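Side-chain contacts in tartrate dehydrogenase/decarboxylase (Pseudomonas putida, PDB 3FLK), which oxidises tartrate with NAD, converts meso-tartrate to D-glycerate and oxidatively decarboxylates D-malate to pyruvate, using magnesium or manganese: residues D61-A64 with E65-Q69; E208-A211 with A212-P215; V232-P235 with E236-D239; Q314-E317 with R318-R321. The protein carries 1 engineered substitution. All coordinates share one frame; numbering follows the deposited sequence.

Interaction 1. Residues D61-A64 with E65-Q69; sequences DDWA and EQLKQ. With SO4 (sulfate ion), chain L.
Gln66 NE2 donates to Asp62 OD1 over 3.0 Å, and the backbone N of Gln66 reaches Asp62 O at 3.1 Å. The side-chain hydrogen bond is lopsided: OD1 lies in the plane of the Gln66 amide, whereas NE2 comes to the carboxylate from above, 50° out of its plane. Asp62 places OD1 there by setting CG between its own N and carbonyl carbon (chi1 66°). The case shows that an aspartate at the N-cap position need not cap: Asp62 stands right before helix 63-67, the short helix leading to strand 72-77 of the central sheet, yet its carboxylate reaches along the first turn and bonds no backbone N-H there. Asp62 OD2 also comes 3.7 Å from Glu65 OE2, a like-charge approach that the Gln66 amide may partly offset. A leucine in place of Asp62 would probably cost Gln66 NE2 its acceptor and let that amide turn. On the buried side, Trp63 turns one ring face to Ala64 CB, while Leu67 CD1 meets the ring's edge, 4.2 Å from Trp63 CE3; Phe97 and Phe101 pack against the same indole. At the outer end Asp61 N donates to O1 of a sulfate, 3.0 Å away and nearly straight at 167°. Lys57 bonds that ion too and forms a salt bridge with Asp61 OD1.

Interaction 2. Residues E208-A211 with A212-P215; sequences EAMA and AHYP
The ring of Tyr214 is met at its edge by Met210, whose carbonyl O lies in the ring plane 3.2 Å from Tyr214 CD2; the same O lies in the plane of the His213 imidazole, which also has Ala209 O at its edge. The setting is the C-terminal end of helix 199-211, where a type I beta turn from Ala211 to Tyr214 redirects the chain toward strand 218-223 within a beta-alpha-beta crossover. Met210, present as selenomethionine, makes a Met-aromatic contact with the tyrosine: SE stands 5.3 Å from the centroid of the Tyr214 ring, 85° off its normal and therefore at the rim. A chain folded at chi2 and chi3 brings CE against both aromatic residues, 3.5 Å from Tyr214 CE2 and 3.4 Å from His213 CB. Phe176 of helix 165-181 meets the tyrosine ring with planes about 30° apart, and Tyr214 OH is hydrogen-bonded to Asp177 of the same helix. Tyr214 N donating to Ala211 O at 3.2 Å closes the turn; just before it, His213 N donates to Met210 O at 3.1 Å. The imidazole adds a weak bond, His213 ND1 donating to Ala209 O over 3.2 Å.

Interaction 3. Residues V232-P235 with E236-D239; sequences VLQP and ERFD. With SO4 (sulfate ion), chain K.
At Gln234 the chain leaves helix 224-233 and tightens into a 3-10 turn, held by weak bonds of 3.4 Å from Arg237 N to Gln234 O and of the same length from Phe238 N to Pro235 O. The turn delivers the chain to strand 240-243, completing a beta-alpha-beta crossover that starts from strand 218-223. On its outer side Gln234 and Arg237 share a sulfate. Arg237 NE donates to sulfate O3 at 2.8 Å along an almost straight line (175°), with the ion at the guanidinium edge; Arg237 NH2 to O1 and Gln234 NE2 to O3 are weaker bonds. The amide approaches over one guanidinium face, Gln234 NE2 lying 3.7 Å from Arg237 NE with the planes 58° apart. An alanine in place of Gln234 would take away that amide, and the arginine head would probably be less restrained in its rotation and the sulfate short of its weak donor. Glu236 folds back at chi2 (-91°), bringing OE1 to 3.4 Å from Pro235 CD, while the charge of OE1 is met by a salt bridge from Arg123. Inward, Phe238 packs on Phe231 and Leu227 and brings CE2 to 3.6 Å from Gln234 O. A water sits where the turn closes, 2.7 Å from Pro235 O and 2.9 Å from Phe238 O.

Interaction 4. Residues Q314-E317 with R318-R321; sequences QGDE and RYQR
Arg321 folds back along Glu317, the two side chains running side by side, so that one face of its guanidinium lies over Glu317 O and NH1 comes 3.3 Å from Glu317 CG. This is the first turn of helix 317-336, and it illustrates an aspartate N-cap: Asp316 OD1 accepts from Arg318 N at 3.1 Å with an N-H...O angle of 154°. With CG swung opposite the backbone N (chi1 -160°), the carboxylate faces the start of the helix, and the backbone N-H of Arg318 meets OD1 on its anti side, somewhat out of plane. The negative charge of Asp316 would probably be stabilised by its place at the N-terminal end of the helix. The same residue packs on Tyr319: its CG lies in the plane of the ring, at the edge, and Asp316 CB is 3.8 Å from Tyr319 CD2. Phe6 also meets that ring, at nearly a right angle. Arg318, whose NH1 is bonded to His35 O, keeps its guanidinium clear of the capping carboxylate. Glu317 and Arg321 do not pair by charge either, for Glu317 OE2 stays 4.8 Å from Arg321 NH2. What joins them in the helix is Arg321 N donating to Glu317 O over 3.0 Å.

How the interactions relate
Two of these local contacts start helices and two end them. Interactions 1 and 4 both have an aspartate at the N-cap position, but the side chain of Asp316 caps its helix whereas that of Asp62 bonds a glutamine one turn on. Interactions 2 and 3 lie at successive helix ends and share strand 218-223, which follows the first and precedes the helix of the second; their centres are 23 Å apart. Interactions 1 and 3 are partly buried, each pairing an aromatic anchor inside with a sulfate outside, on opposite sides of the chain's centre, 41 Å between centres. Interactions 2 and 4 are surface contacts, one built on a selenium-aromatic touch, the other on a carboxylate cap and an arginine folded back over the backbone.

Interaction 1. Residues D61-A64 with E65-Q69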
loop_
_atom_site.group_PDB
_atom_site.type_symbol
_atom_site.label_atom_id
_atom_site.label_comp_id
_atom_site.label_asym_id
_atom_site.label_seq_id
_atom_site.Cartn_x
_atom_site.Cartn_y
_atom_site.Cartn_z
ATOM N N ASP A 61 6.690 11.289 -32.906
ATOM C CA ASP A 61 7.940 11.864 -32.402
ATOM C C ASP A 61 7.807 13.326 -31.965
ATOM O O ASP A 61 8.520 13.770 -31.064
ATOM C CB ASP A 61 9.053 11.731 -33.451
ATOM C CG ASP A 61 9.535 10.294 -33.630
ATOM O OD1 ASP A 61 8.969 9.370 -33.007
ATOM O OD2 ASP A 61 10.495 10.090 -34.405
ATOM N N ASP A 62 6.894 14.062 -32.595
ATOM C CA ASP A 62 6.721 15.488 -32.312
ATOM C C ASP A 62 5.547 15.798 -31.369
ATOM O O ASP A 62 4.976 16.891 -31.418
ATOM C CB ASP A 62 6.591 16.280 -33.621
ATOM C CG ASP A 62 5.319 15.952 -34.394
ATOM O OD1 ASP A 62 4.751 14.850 -34.206
ATOM O OD2 ASP A 62 4.886 16.806 -35.197
ATOM N N TRP A 63 5.209 14.844 -30.502
ATOM C CA TRP A 63 4.073 14.988 -29.583
ATOM C C TRP A 63 4.174 16.235 -28.696
ATOM O O TRP A 63 3.173 16.916 -28.468
ATOM C CB TRP A 63 3.893 13.725 -28.725
ATOM C CG TRP A 63 5.035 13.459 -27.784
ATOM C CD1 TRP A 63 6.135 12.688 -28.027
ATOM C CD2 TRP A 63 5.189 13.968 -26.452
ATOM N NE1 TRP A 63 6.962 12.684 -26.931
ATOM C CE2 TRP A 63 6.408 13.464 -25.951
ATOM C CE3 TRP A 63 4.414 14.801 -25.632
ATOM C CZ2 TRP A 63 6.872 13.763 -24.668
ATOM C CZ3 TRP A 63 4.880 15.105 -24.358
ATOM C CH2 TRP A 63 6.096 14.583 -23.888
ATOM N N ALA A 64 5.383 16.530 -28.216
ATOM C CA ALA A 64 5.616 17.649 -27.300
ATOM C C ALA A 64 5.434 18.987 -27.998
ATOM O O ALA A 64 4.892 19.927 -27.418
ATOM C CB ALA A 64 7.007 17.555 -26.672
ATOM N N GLU A 65 5.892 19.055 -29.245
ATOM C CA GLU A 65 5.704 20.219 -30.105
ATOM C C GLU A 65 4.212 20.504 -30.295
ATOM O O GLU A 65 3.781 21.658 -30.241
ATOM C CB GLU A 65 6.394 19.970 -31.453
ATOM C CG GLU A 65 6.227 21.062 -32.502
ATOM C CD GLU A 65 6.612 20.580 -33.895
ATOM O OE1 GLU A 65 7.827 20.436 -34.170
ATOM O OE2 GLU A 65 5.696 20.344 -34.716
ATOM N N GLN A 66 3.430 19.446 -30.493
ATOM C CA GLN A 66 1.990 19.572 -30.720
ATOM C C GLN A 66 1.227 20.003 -29.468
ATOM O O GLN A 66 0.366 20.881 -29.536
ATOM C CB GLN A 66 1.410 18.266 -31.267
ATOM C CG GLN A 66 1.923 17.879 -32.649
ATOM C CD GLN A 66 1.200 16.678 -33.231
ATOM O OE1 GLN A 66 -0.029 16.658 -33.317
ATOM N NE2 GLN A 66 1.963 15.673 -33.643
ATOM N N LEU A 67 1.550 19.394 -28.330
ATOM C CA LEU A 67 0.804 19.639 -27.095
ATOM C C LEU A 67 1.159 20.949 -26.389
ATOM O O LEU A 67 0.363 21.456 -25.595
ATOM C CB LEU A 67 0.928 18.454 -26.132
ATOM C CG LEU A 67 0.325 17.118 -26.578
ATOM C CD1 LEU A 67 0.460 16.111 -25.463
ATOM C CD2 LEU A 67 -1.137 17.252 -27.002
ATOM N N LYS A 68 2.338 21.496 -26.682
ATOM C CA LYS A 68 2.745 22.790 -26.120
ATOM C C LYS A 68 1.908 23.959 -26.650
ATOM O O LYS A 68 1.911 25.047 -26.069
ATOM C CB LYS A 68 4.239 23.047 -26.342
ATOM C CG LYS A 68 5.125 22.493 -25.231
ATOM C CD LYS A 68 6.491 23.175 -25.197
ATOM C CE LYS A 68 7.506 22.479 -26.094
ATOM N NZ LYS A 68 7.983 21.192 -25.511
ATOM N N GLN A 69 1.184 23.719 -27.742
ATOM C CA GLN A 69 0.278 24.713 -28.321
ATOM C C GLN A 69 -1.057 24.773 -27.570
ATOM O O GLN A 69 -1.922 25.595 -27.888
ATOM C CB GLN A 69 0.027 24.422 -29.809
ATOM C CG GLN A 69 1.273 24.061 -30.632
ATOM C CD GLN A 69 2.433 25.023 -30.428
ATOM O OE1 GLN A 69 3.522 24.616 -30.012
ATOM N NE2 GLN A 69 2.205 26.304 -30.707
HETATM S S SO4 L . 6.378 11.070 -36.459
HETATM O O1 SO4 L . 6.312 9.930 -35.548
HETATM O O2 SO4 L . 7.513 10.895 -37.361
HETATM O O3 SO4 L . 5.144 11.145 -37.237
HETATM O O4 SO4 L . 6.545 12.307 -35.700
#

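Interaction 2. Residues E208-A211 with A212-P215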
loop_
_atom_site.group_PDB
_atom_site.type_symbol
_atom_site.label_atom_id
_atom_site.label_comp_id
_atom_site.label_asym_id
_atom_site.label_seq_id
_atom_site.Cartn_x
_atom_site.Cartn_y
_atom_site.Cartn_z
ATOM N N GLU A 208 11.574 17.073 7.732
ATOM C CA GLU A 208 11.918 17.802 8.957
ATOM C C GLU A 208 12.423 19.207 8.646
ATOM O O GLU A 208 12.025 20.172 9.298
ATOM C CB GLU A 208 12.975 17.042 9.761
ATOM C CG GLU A 208 12.465 15.788 10.448
ATOM C CD GLU A 208 13.588 14.882 10.931
ATOM O OE1 GLU A 208 14.563 15.394 11.529
ATOM O OE2 GLU A 208 13.488 13.652 10.715
ATOM N N ALA A 209 13.290 19.310 7.640
ATOM C CA ALA A 209 13.841 20.590 7.195
ATOM C C ALA A 209 12.762 21.538 6.669
ATOM O O ALA A 209 12.802 22.741 6.938
ATOM C CB ALA A 209 14.916 20.367 6.143
HETATM N N MSE A 210 11.800 20.997 5.924
HETATM C CA MSE A 210 10.706 21.807 5.400
HETATM C C MSE A 210 9.710 22.216 6.482
HETATM O O MSE A 210 9.263 23.361 6.510
HETATM C CB MSE A 210 9.981 21.098 4.252
HETATM C CG MSE A 210 8.937 21.968 3.547
HETATM SE SE MSE A 210 9.664 23.449 2.490
HETATM C CE MSE A 210 10.191 24.706 3.860
ATOM N N ALA A 211 9.377 21.285 7.373
ATOM C CA ALA A 211 8.394 21.530 8.427
ATOM C C ALA A 211 8.780 22.679 9.367
ATOM O O ALA A 211 7.908 23.297 9.987
ATOM C CB ALA A 211 8.144 20.267 9.215
ATOM N N ALA A 212 10.081 22.962 9.459
ATOM C CA ALA A 212 10.596 24.044 10.302
ATOM C C ALA A 212 10.180 25.433 9.811
ATOM O O ALA A 212 10.066 26.366 10.607
ATOM C CB ALA A 212 12.117 23.952 10.417
ATOM N N HIS A 213 9.952 25.563 8.505
ATOM C CA HIS A 213 9.533 26.836 7.912
ATOM C C HIS A 213 8.025 27.097 8.028
ATOM O O HIS A 213 7.527 28.103 7.518
ATOM C CB HIS A 213 9.952 26.908 6.443
ATOM C CG HIS A 213 11.435 26.940 6.231
ATOM N ND1 HIS A 213 12.183 25.798 6.036
ATOM C CD2 HIS A 213 12.304 27.975 6.163
ATOM C CE1 HIS A 213 13.451 26.128 5.864
ATOM N NE2 HIS A 213 13.552 27.444 5.938
ATOM N N TYR A 214 7.310 26.190 8.691
ATOM C CA TYR A 214 5.856 26.284 8.823
ATOM C C TYR A 214 5.404 26.096 10.270
ATOM O O TYR A 214 4.920 25.021 10.639
ATOM C CB TYR A 214 5.159 25.273 7.902
ATOM C CG TYR A 214 5.415 25.506 6.433
ATOM C CD1 TYR A 214 4.529 26.256 5.660
ATOM C CD2 TYR A 214 6.547 24.979 5.814
ATOM C CE1 TYR A 214 4.768 26.474 4.305
ATOM C CE2 TYR A 214 6.793 25.191 4.467
ATOM C CZ TYR A 214 5.905 25.936 3.718
ATOM O OH TYR A 214 6.163 26.137 2.384
ATOM N N PRO A 215 5.559 27.148 11.101
ATOM C CA PRO A 215 5.163 27.087 12.509
ATOM C C PRO A 215 3.682 26.747 12.735
ATOM O O PRO A 215 3.352 26.124 13.744
ATOM C CB PRO A 215 5.483 28.497 13.031
ATOM C CG PRO A 215 5.580 29.357 11.814
ATOM C CD PRO A 215 6.132 28.462 10.753
#

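Interaction 3. Residues V232-P235 with E236-D239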
loop_
_atom_site.group_PDB
_atom_site.type_symbol
_atom_site.label_atom_id
_atom_site.label_comp_id
_atom_site.label_asym_id
_atom_site.label_seq_id
_atom_site.Cartn_x
_atom_site.Cartn_y
_atom_site.Cartn_z
ATOM N N VAL A 232 -7.995 2.878 6.745
ATOM C CA VAL A 232 -9.143 2.015 6.994
ATOM C C VAL A 232 -9.729 2.228 8.393
ATOM O O VAL A 232 -10.951 2.269 8.555
ATOM C CB VAL A 232 -8.770 0.522 6.781
ATOM C CG1 VAL A 232 -9.886 -0.410 7.252
ATOM C CG2 VAL A 232 -8.442 0.261 5.313
ATOM N N LEU A 233 -8.860 2.370 9.392
ATOM C CA LEU A 233 -9.298 2.398 10.795
ATOM C C LEU A 233 -9.593 3.792 11.348
ATOM O O LEU A 233 -10.501 3.951 12.165
ATOM C CB LEU A 233 -8.295 1.665 11.695
ATOM C CG LEU A 233 -8.190 0.145 11.519
ATOM C CD1 LEU A 233 -6.927 -0.392 12.175
ATOM C CD2 LEU A 233 -9.424 -0.563 12.064
ATOM N N GLN A 234 -8.828 4.794 10.922
ATOM C CA GLN A 234 -9.084 6.177 11.350
ATOM C C GLN A 234 -8.770 7.231 10.276
ATOM O O GLN A 234 -7.828 8.018 10.420
ATOM C CB GLN A 234 -8.393 6.499 12.689
ATOM C CG GLN A 234 -6.934 6.072 12.796
ATOM C CD GLN A 234 -6.243 6.626 14.038
ATOM O OE1 GLN A 234 -5.017 6.696 14.092
ATOM N NE2 GLN A 234 -7.029 7.018 15.040
ATOM N N PRO A 235 -9.582 7.263 9.200
ATOM C CA PRO A 235 -9.348 8.191 8.089
ATOM C C PRO A 235 -9.585 9.661 8.460
ATOM O O PRO A 235 -9.139 10.553 7.736
ATOM C CB PRO A 235 -10.367 7.741 7.038
ATOM C CG PRO A 235 -11.462 7.106 7.825
ATOM C CD PRO A 235 -10.782 6.433 8.979
ATOM N N GLU A 236 -10.265 9.902 9.581
ATOM C CA GLU A 236 -10.567 11.265 10.043
ATOM C C GLU A 236 -9.321 12.078 10.415
ATOM O O GLU A 236 -9.354 13.309 10.417
ATOM C CB GLU A 236 -11.561 11.239 11.216
ATOM C CG GLU A 236 -11.037 10.583 12.500
ATOM C CD GLU A 236 -11.339 9.089 12.592
ATOM O OE1 GLU A 236 -11.582 8.441 11.549
ATOM O OE2 GLU A 236 -11.337 8.563 13.726
ATOM N N ARG A 237 -8.229 11.381 10.714
ATOM C CA ARG A 237 -6.981 12.011 11.145
ATOM C C ARG A 237 -6.246 12.757 10.031
ATOM O O ARG A 237 -5.347 13.555 10.305
ATOM C CB ARG A 237 -6.044 10.965 11.757
ATOM C CG ARG A 237 -6.520 10.365 13.079
ATOM C CD ARG A 237 -6.236 11.290 14.260
ATOM N NE ARG A 237 -6.512 10.632 15.537
ATOM C CZ ARG A 237 -7.654 10.732 16.210
ATOM N NH1 ARG A 237 -8.651 11.472 15.739
ATOM N NH2 ARG A 237 -7.799 10.089 17.360
ATOM N N PHE A 238 -6.620 12.501 8.781
ATOM C CA PHE A 238 -5.846 13.002 7.647
ATOM C C PHE A 238 -6.451 14.233 6.987
ATOM O O PHE A 238 -7.675 14.364 6.894
ATOM C CB PHE A 238 -5.610 11.881 6.627
ATOM C CG PHE A 238 -4.991 10.653 7.229
ATOM C CD1 PHE A 238 -3.648 10.646 7.597
ATOM C CD2 PHE A 238 -5.758 9.516 7.463
ATOM C CE1 PHE A 238 -3.075 9.523 8.176
ATOM C CE2 PHE A 238 -5.194 8.382 8.039
ATOM C CZ PHE A 238 -3.848 8.387 8.397
ATOM N N ASP A 239 -5.577 15.134 6.546
ATOM C CA ASP A 239 -5.982 16.295 5.758
ATOM C C ASP A 239 -5.131 16.431 4.500
ATOM O O ASP A 239 -5.654 16.378 3.387
ATOM C CB ASP A 239 -5.921 17.580 6.584
ATOM C CG ASP A 239 -6.655 18.731 5.914
ATOM O OD1 ASP A 239 -7.888 18.628 5.730
ATOM O OD2 ASP A 239 -6.002 19.732 5.562
HETATM S S SO4 K . -4.300 8.485 17.958
HETATM O O1 SO4 K . -5.473 7.832 18.532
HETATM O O2 SO4 K . -3.184 7.544 17.930
HETATM O O3 SO4 K . -4.595 8.924 16.596
HETATM O O4 SO4 K . -3.941 9.642 18.771
HETATM O O HOH W 1 -10.142 12.790 6.613
#

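Interaction 4. Residues Q314-E317 with R318-R321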
loop_
_atom_site.group_PDB
_atom_site.type_symbol
_atom_site.label_atom_id
_atom_site.label_comp_id
_atom_site.label_asym_id
_atom_site.label_seq_id
_atom_site.Cartn_x
_atom_site.Cartn_y
_atom_site.Cartn_z
ATOM N N GLN A 314 -7.419 30.851 -12.715
ATOM C CA GLN A 314 -6.512 31.760 -12.004
ATOM C C GLN A 314 -7.253 32.897 -11.298
ATOM O O GLN A 314 -7.745 32.720 -10.181
ATOM C CB GLN A 314 -5.396 32.276 -12.929
ATOM C CG GLN A 314 -4.328 31.233 -13.221
ATOM C CD GLN A 314 -3.254 31.723 -14.170
ATOM O OE1 GLN A 314 -3.418 31.680 -15.391
ATOM N NE2 GLN A 314 -2.133 32.174 -13.614
ATOM N N GLY A 315 -7.345 34.053 -11.952
ATOM C CA GLY A 315 -8.017 35.215 -11.371
ATOM C C GLY A 315 -9.470 35.389 -11.784
ATOM O O GLY A 315 -10.163 36.264 -11.257
ATOM N N ASP A 316 -9.931 34.561 -12.720
ATOM C CA ASP A 316 -11.273 34.697 -13.287
ATOM C C ASP A 316 -12.322 33.978 -12.442
ATOM O O ASP A 316 -12.262 32.757 -12.264
ATOM C CB ASP A 316 -11.296 34.185 -14.731
ATOM C CG ASP A 316 -12.475 34.722 -15.534
ATOM O OD1 ASP A 316 -13.560 34.961 -14.954
ATOM O OD2 ASP A 316 -12.317 34.897 -16.760
ATOM N N GLU A 317 -13.289 34.745 -11.938
ATOM C CA GLU A 317 -14.342 34.215 -11.067
ATOM C C GLU A 317 -15.309 33.263 -11.782
ATOM O O GLU A 317 -15.901 32.390 -11.148
ATOM C CB GLU A 317 -15.113 35.348 -10.373
ATOM C CG GLU A 317 -15.914 36.270 -11.302
ATOM C CD GLU A 317 -15.202 37.572 -11.635
ATOM O OE1 GLU A 317 -13.973 37.553 -11.881
ATOM O OE2 GLU A 317 -15.883 38.623 -11.656
ATOM N N ARG A 318 -15.456 33.437 -13.096
ATOM C CA ARG A 318 -16.329 32.589 -13.912
ATOM C C ARG A 318 -15.899 31.119 -13.868
ATOM O O ARG A 318 -16.738 30.219 -13.767
ATOM C CB ARG A 318 -16.349 33.077 -15.365
ATOM C CG ARG A 318 -16.959 34.459 -15.568
ATOM C CD ARG A 318 -16.826 34.903 -17.017
ATOM N NE ARG A 318 -17.518 36.166 -17.272
ATOM C CZ ARG A 318 -18.769 36.267 -17.715
ATOM N NH1 ARG A 318 -19.488 35.178 -17.962
ATOM N NH2 ARG A 318 -19.307 37.464 -17.914
ATOM N N TYR A 319 -14.589 30.892 -13.937
ATOM C CA TYR A 319 -14.022 29.546 -13.920
ATOM C C TYR A 319 -14.141 28.877 -12.555
ATOM O O TYR A 319 -14.362 27.665 -12.471
ATOM C CB TYR A 319 -12.569 29.570 -14.398
ATOM C CG TYR A 319 -12.443 29.737 -15.895
ATOM C CD1 TYR A 319 -12.283 28.631 -16.724
ATOM C CD2 TYR A 319 -12.502 31.003 -16.486
ATOM C CE1 TYR A 319 -12.177 28.774 -18.104
ATOM C CE2 TYR A 319 -12.398 31.158 -17.866
ATOM C CZ TYR A 319 -12.238 30.036 -18.667
ATOM O OH TYR A 319 -12.132 30.176 -20.031
ATOM N N GLN A 320 -14.006 29.669 -11.493
ATOM C CA GLN A 320 -14.170 29.169 -10.130
ATOM C C GLN A 320 -15.614 28.743 -9.863
ATOM O O GLN A 320 -15.854 27.712 -9.229
ATOM C CB GLN A 320 -13.718 30.208 -9.100
ATOM C CG GLN A 320 -13.642 29.678 -7.669
ATOM C CD GLN A 320 -12.685 28.502 -7.523
ATOM O OE1 GLN A 320 -11.511 28.591 -7.887
ATOM N NE2 GLN A 320 -13.188 27.392 -6.991
ATOM N N ARG A 321 -16.564 29.537 -10.353
ATOM C CA ARG A 321 -17.985 29.223 -10.223
ATOM C C ARG A 321 -18.360 27.995 -11.048
ATOM O O ARG A 321 -19.210 27.208 -10.635
ATOM C CB ARG A 321 -18.853 30.415 -10.633
ATOM C CG ARG A 321 -18.864 31.556 -9.625
ATOM C CD ARG A 321 -19.987 32.548 -9.922
ATOM N NE ARG A 321 -19.757 33.300 -11.156
ATOM C CZ ARG A 321 -19.193 34.504 -11.215
ATOM N NH1 ARG A 321 -18.795 35.114 -10.104
ATOM N NH2 ARG A 321 -19.031 35.102 -12.387
#